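Local coordinates for Alpha/beta hydrolase fold-3 domain protein (Sulfolobus islandicus, PDB 5LK6) that probably hydrolyses carboxylic esters and lipids, as a thermostable lipase/carboxylesterase of the alpha/beta hydrolase fold, at residues A[21-24]-A[25-28]; A[121-124]-A[125-129]. One frame throughout, in Å; residues are numbered along the deposited sequence.

Contact 1 (A[21-24]-A[25-28])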
loop_
_atom_site.group_PDB
_atom_site.type_symbol
_atom_site.label_atom_id
_atom_site.label_comp_id
_atom_site.label_asym_id
_atom_site.label_seq_id
_atom_site.Cartn_x
_atom_site.Cartn_y
_atom_site.Cartn_z
ATOM N N LYS A 21 -19.516 -20.336 -18.143
ATOM C CA LYS A 21 -20.909 -20.834 -18.010
ATOM C C LYS A 21 -21.882 -19.998 -18.825
ATOM O O LYS A 21 -23.087 -20.161 -18.709
ATOM C CB LYS A 21 -21.421 -20.809 -16.539
ATOM C CG LYS A 21 -20.576 -21.531 -15.484
ATOM C CD LYS A 21 -20.451 -23.036 -15.762
ATOM C CE LYS A 21 -19.497 -23.729 -14.789
ATOM N NZ LYS A 21 -18.980 -24.976 -15.422
ATOM N N ALA A 22 -21.376 -19.052 -19.593
ATOM C CA ALA A 22 -22.193 -18.147 -20.423
ATOM C C ALA A 22 -21.358 -17.775 -21.631
ATOM O O ALA A 22 -20.116 -17.993 -21.661
ATOM C CB ALA A 22 -22.601 -16.909 -19.648
ATOM N N SER A 23 -22.031 -17.221 -22.618
ATOM C CA SER A 23 -21.360 -16.850 -23.830
ATOM C C SER A 23 -20.365 -15.690 -23.588
ATOM O O SER A 23 -20.434 -15.001 -22.574
ATOM C CB SER A 23 -22.369 -16.469 -24.887
ATOM O OG SER A 23 -22.920 -15.181 -24.613
ATOM N N VAL A 24 -19.430 -15.518 -24.527
ATOM C CA VAL A 24 -18.485 -14.432 -24.532
ATOM C C VAL A 24 -19.212 -13.109 -24.433
ATOM O O VAL A 24 -18.838 -12.294 -23.655
ATOM C CB VAL A 24 -17.653 -14.443 -25.811
ATOM C CG1 VAL A 24 -16.772 -13.182 -25.907
ATOM C CG2 VAL A 24 -16.753 -15.675 -25.891
ATOM N N ASP A 25 -20.267 -12.896 -25.205
ATOM C CA ASP A 25 -21.003 -11.637 -25.118
ATOM C C ASP A 25 -21.752 -11.469 -23.828
ATOM O O ASP A 25 -21.835 -10.371 -23.334
ATOM C CB ASP A 25 -22.037 -11.515 -26.216
ATOM C CG ASP A 25 -21.518 -10.863 -27.411
ATOM O OD1 ASP A 25 -20.385 -11.209 -27.835
ATOM O OD2 ASP A 25 -22.281 -10.009 -27.933
ATOM N N GLU A 26 -22.388 -12.535 -23.350
ATOM C CA GLU A 26 -23.071 -12.493 -22.082
ATOM C C GLU A 26 -22.086 -12.083 -20.974
ATOM O O GLU A 26 -22.445 -11.240 -20.160
ATOM C CB GLU A 26 -23.824 -13.798 -21.768
ATOM C CG GLU A 26 -25.205 -13.929 -22.459
ATOM C CD GLU A 26 -25.683 -15.377 -22.865
ATOM O OE1 GLU A 26 -25.088 -16.434 -22.425
ATOM O OE2 GLU A 26 -26.707 -15.436 -23.631
ATOM N N VAL A 27 -20.849 -12.602 -20.962
ATOM C CA VAL A 27 -19.899 -12.233 -19.880
ATOM C C VAL A 27 -19.295 -10.839 -20.056
ATOM O O VAL A 27 -19.034 -10.136 -19.091
ATOM C CB VAL A 27 -18.798 -13.268 -19.590
ATOM C CG1 VAL A 27 -19.395 -14.587 -19.131
ATOM C CG2 VAL A 27 -17.872 -13.451 -20.761
ATOM N N ARG A 28 -19.089 -10.435 -21.283
ATOM C CA ARG A 28 -18.717 -9.059 -21.532
ATOM C C ARG A 28 -19.771 -8.108 -20.984
ATOM O O ARG A 28 -19.390 -7.138 -20.339
ATOM C CB ARG A 28 -18.507 -8.812 -23.012
ATOM C CG ARG A 28 -17.206 -9.414 -23.465
ATOM C CD ARG A 28 -17.040 -9.388 -24.979
ATOM N NE ARG A 28 -15.722 -9.902 -25.312
ATOM C CZ ARG A 28 -15.298 -10.210 -26.514
ATOM N NH1 ARG A 28 -16.076 -10.079 -27.569
ATOM N NH2 ARG A 28 -14.064 -10.675 -26.643
#

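Contact 2 (A[121-124]-A[125-129])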
loop_
_atom_site.group_PDB
_atom_site.type_symbol
_atom_site.label_atom_id
_atom_site.label_comp_id
_atom_site.label_asym_id
_atom_site.label_seq_id
_atom_site.Cartn_x
_atom_site.Cartn_y
_atom_site.Cartn_z
ATOM N N ALA A 121 -2.919 -9.231 -28.457
ATOM C CA ALA A 121 -2.984 -8.293 -27.352
ATOM C C ALA A 121 -1.617 -7.712 -26.962
ATOM O O ALA A 121 -1.549 -6.563 -26.506
ATOM C CB ALA A 121 -3.599 -8.942 -26.148
ATOM N N VAL A 122 -0.555 -8.500 -27.110
ATOM C CA VAL A 122 0.774 -8.070 -26.687
ATOM C C VAL A 122 1.272 -7.082 -27.713
ATOM O O VAL A 122 1.753 -6.000 -27.360
ATOM C CB VAL A 122 1.781 -9.251 -26.632
ATOM C CG1 VAL A 122 3.225 -8.787 -26.493
ATOM C CG2 VAL A 122 1.415 -10.233 -25.509
ATOM N N ILE A 123 1.165 -7.478 -28.986
ATOM C CA ILE A 123 1.600 -6.634 -30.077
ATOM C C ILE A 123 0.879 -5.276 -30.100
ATOM O O ILE A 123 1.530 -4.262 -30.276
ATOM C CB ILE A 123 1.473 -7.341 -31.424
ATOM C CG1 ILE A 123 2.491 -8.504 -31.508
ATOM C CG2 ILE A 123 1.725 -6.347 -32.564
ATOM C CD1 ILE A 123 2.157 -9.483 -32.625
ATOM N N ASP A 124 -0.435 -5.252 -29.886
ATOM C CA ASP A 124 -1.136 -3.981 -29.744
ATOM C C ASP A 124 -0.635 -3.146 -28.553
ATOM O O ASP A 124 -0.424 -1.931 -28.675
ATOM C CB ASP A 124 -2.649 -4.198 -29.614
ATOM C CG ASP A 124 -3.304 -4.691 -30.913
ATOM O OD1 ASP A 124 -2.598 -4.847 -31.938
ATOM O OD2 ASP A 124 -4.542 -4.913 -30.908
ATOM N N SER A 125 -0.467 -3.788 -27.405
ATOM C CA SER A 125 -0.048 -3.103 -26.189
ATOM C C SER A 125 1.361 -2.489 -26.358
ATOM O O SER A 125 1.588 -1.357 -25.938
ATOM C CB SER A 125 -0.091 -4.051 -24.984
ATOM O OG SER A 125 -1.419 -4.399 -24.665
ATOM N N PHE A 126 2.275 -3.220 -26.983
ATOM C CA PHE A 126 3.582 -2.691 -27.325
ATOM C C PHE A 126 3.553 -1.572 -28.344
ATOM O O PHE A 126 4.211 -0.568 -28.179
ATOM C CB PHE A 126 4.453 -3.770 -27.913
ATOM C CG PHE A 126 5.841 -3.304 -28.234
ATOM C CD1 PHE A 126 6.757 -3.034 -27.205
ATOM C CD2 PHE A 126 6.259 -3.138 -29.567
ATOM C CE1 PHE A 126 8.061 -2.608 -27.489
ATOM C CE2 PHE A 126 7.565 -2.712 -29.862
ATOM C CZ PHE A 126 8.462 -2.439 -28.827
ATOM N N ASP A 127 2.853 -1.778 -29.437
ATOM C CA ASP A 127 2.800 -0.793 -30.504
ATOM C C ASP A 127 2.246 0.528 -30.023
ATOM O O ASP A 127 2.750 1.557 -30.446
ATOM C CB ASP A 127 1.943 -1.299 -31.675
ATOM C CG ASP A 127 2.627 -2.382 -32.454
ATOM O OD1 ASP A 127 3.811 -2.650 -32.190
ATOM O OD2 ASP A 127 1.979 -2.981 -33.328
ATOM N N ALA A 128 1.191 0.480 -29.191
ATOM C CA ALA A 128 0.626 1.667 -28.524
ATOM C C ALA A 128 1.644 2.313 -27.587
ATOM O O ALA A 128 1.849 3.514 -27.643
ATOM C CB ALA A 128 -0.646 1.324 -27.781
ATOM N N THR A 129 2.331 1.525 -26.769
ATOM C CA THR A 129 3.342 2.085 -25.891
ATOM C C THR A 129 4.427 2.815 -26.698
ATOM O O THR A 129 4.804 3.941 -26.384
ATOM C CB THR A 129 3.950 1.008 -24.968
ATOM O OG1 THR A 129 2.913 0.521 -24.124
ATOM C CG2 THR A 129 5.067 1.569 -24.096
HETATM O O HOH W 1 -0.924 -3.566 -33.786
#

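Contact 1 (A[21-24]-A[25-28])
Ser23 and Glu26 trade hydrogen bonds across the first turn of helix 24-36. Ser23 OG accepts from Glu26 N at 3.0 Å, and Ser23 N donates in return to Glu26 OE1 at 3.2 Å, almost straight but from above the carboxylate plane rather than within it. The serine hydroxyl stands between its own backbone N and carbonyl carbon (chi1 75°), which brings OG within bonding distance of the Glu26 amide, while a bend at chi2 of Glu26 folds the carboxylate back to the serine amide. Two backbone bonds start the helix ladder: Val27 N to Ser23 O at 2.9 Å and Arg28 N to Val24 O at 3.0 Å.

One apolar pair, Ala22 CB with Val27 CG1 at 4.0 Å, lies just ahead of the cap. Val24 and Arg28 run side by side, and the CG1 methyl of Val24 sits over the centre of one guanidinium face, 3.4 Å from Arg28 CZ. The polar end of that arginine is held by a salt bridge to Glu115 and a hydrogen bond to Val83 O. Ser23 as N-cap, with Glu26 three residues on, makes this a classic capping box at a helix N terminus.

Contact 2 (A[121-124]-A[125-129])
Ala121 O is gripped twice by Ser125, one turn further along helix 120-133. Ser125 OG donates to it at 2.8 Å, nearly in line with the C=O bond, while Ser125 N reaches the same oxygen at 3.1 Å from above the carbonyl plane. The hydroxyl gets there because OG lies beside its own backbone N (chi1 -68°), which sets it against the preceding turn. The Ser125 side chain also touches Leu77 of strand 72-77; with an alanine here, Ala121 O is likely to keep the amide bond but lose the hydroxyl one.

Val122 O takes Phe126 N at 2.9 Å, while the valine side chain packs on Leu156, Val159 and Leu163 of helix 152-163. Helix 120-133 packs beside that helix and against the central sheet of the alpha/beta hydrolase fold, where Thr129 rests on Ile75 of strand 72-77.

At Ile123 the carbonyl receives Asp127 N, and the side chains of the two residues point the same way, side by side. The CG2 branch, anti to the isoleucine N, comes 3.5 Å from Asp127 OD2, which is hydrogen-bonded to Ser54 OG.

Asp124 O closes the next rung with Ala128 N, and its carboxylate forms a salt bridge with Arg111 through OD2. A water bridges the two aspartates, donating to Asp124 OD1 at 2.8 Å and to Asp127 OD2 at 3.0 Å; this would probably ease the repulsion between the like-charged carboxylates. One residue on, the carbonyl of Ser125 also has two donors: Thr129 OG1 reaches Ser125 O at 2.9 Å, and Thr129 N comes to that oxygen from the opposite face of the carbonyl plane.

From the N terminus, the chain passes helix 5-12 and a loop before contact 1, where residues 21-28 turn into helix 24-36 on the surface. About ninety residues later, after four strands of the sheet and helix 91-101, contact 2 takes up the N-terminal turns of helix 120-133. Each contact spans one continuous run, so neither closes a long loop; they follow in series, neither nesting nor crossing. The centres of contact 1 and contact 2 are about 25 Å apart, and the two do not touch. At contact 1, Arg28 ties helix 24-36 to the loops holding Val83 and Glu115, whereas contact 2 is a largely buried part of a helix packed against strand 72-77 and helix 152-163.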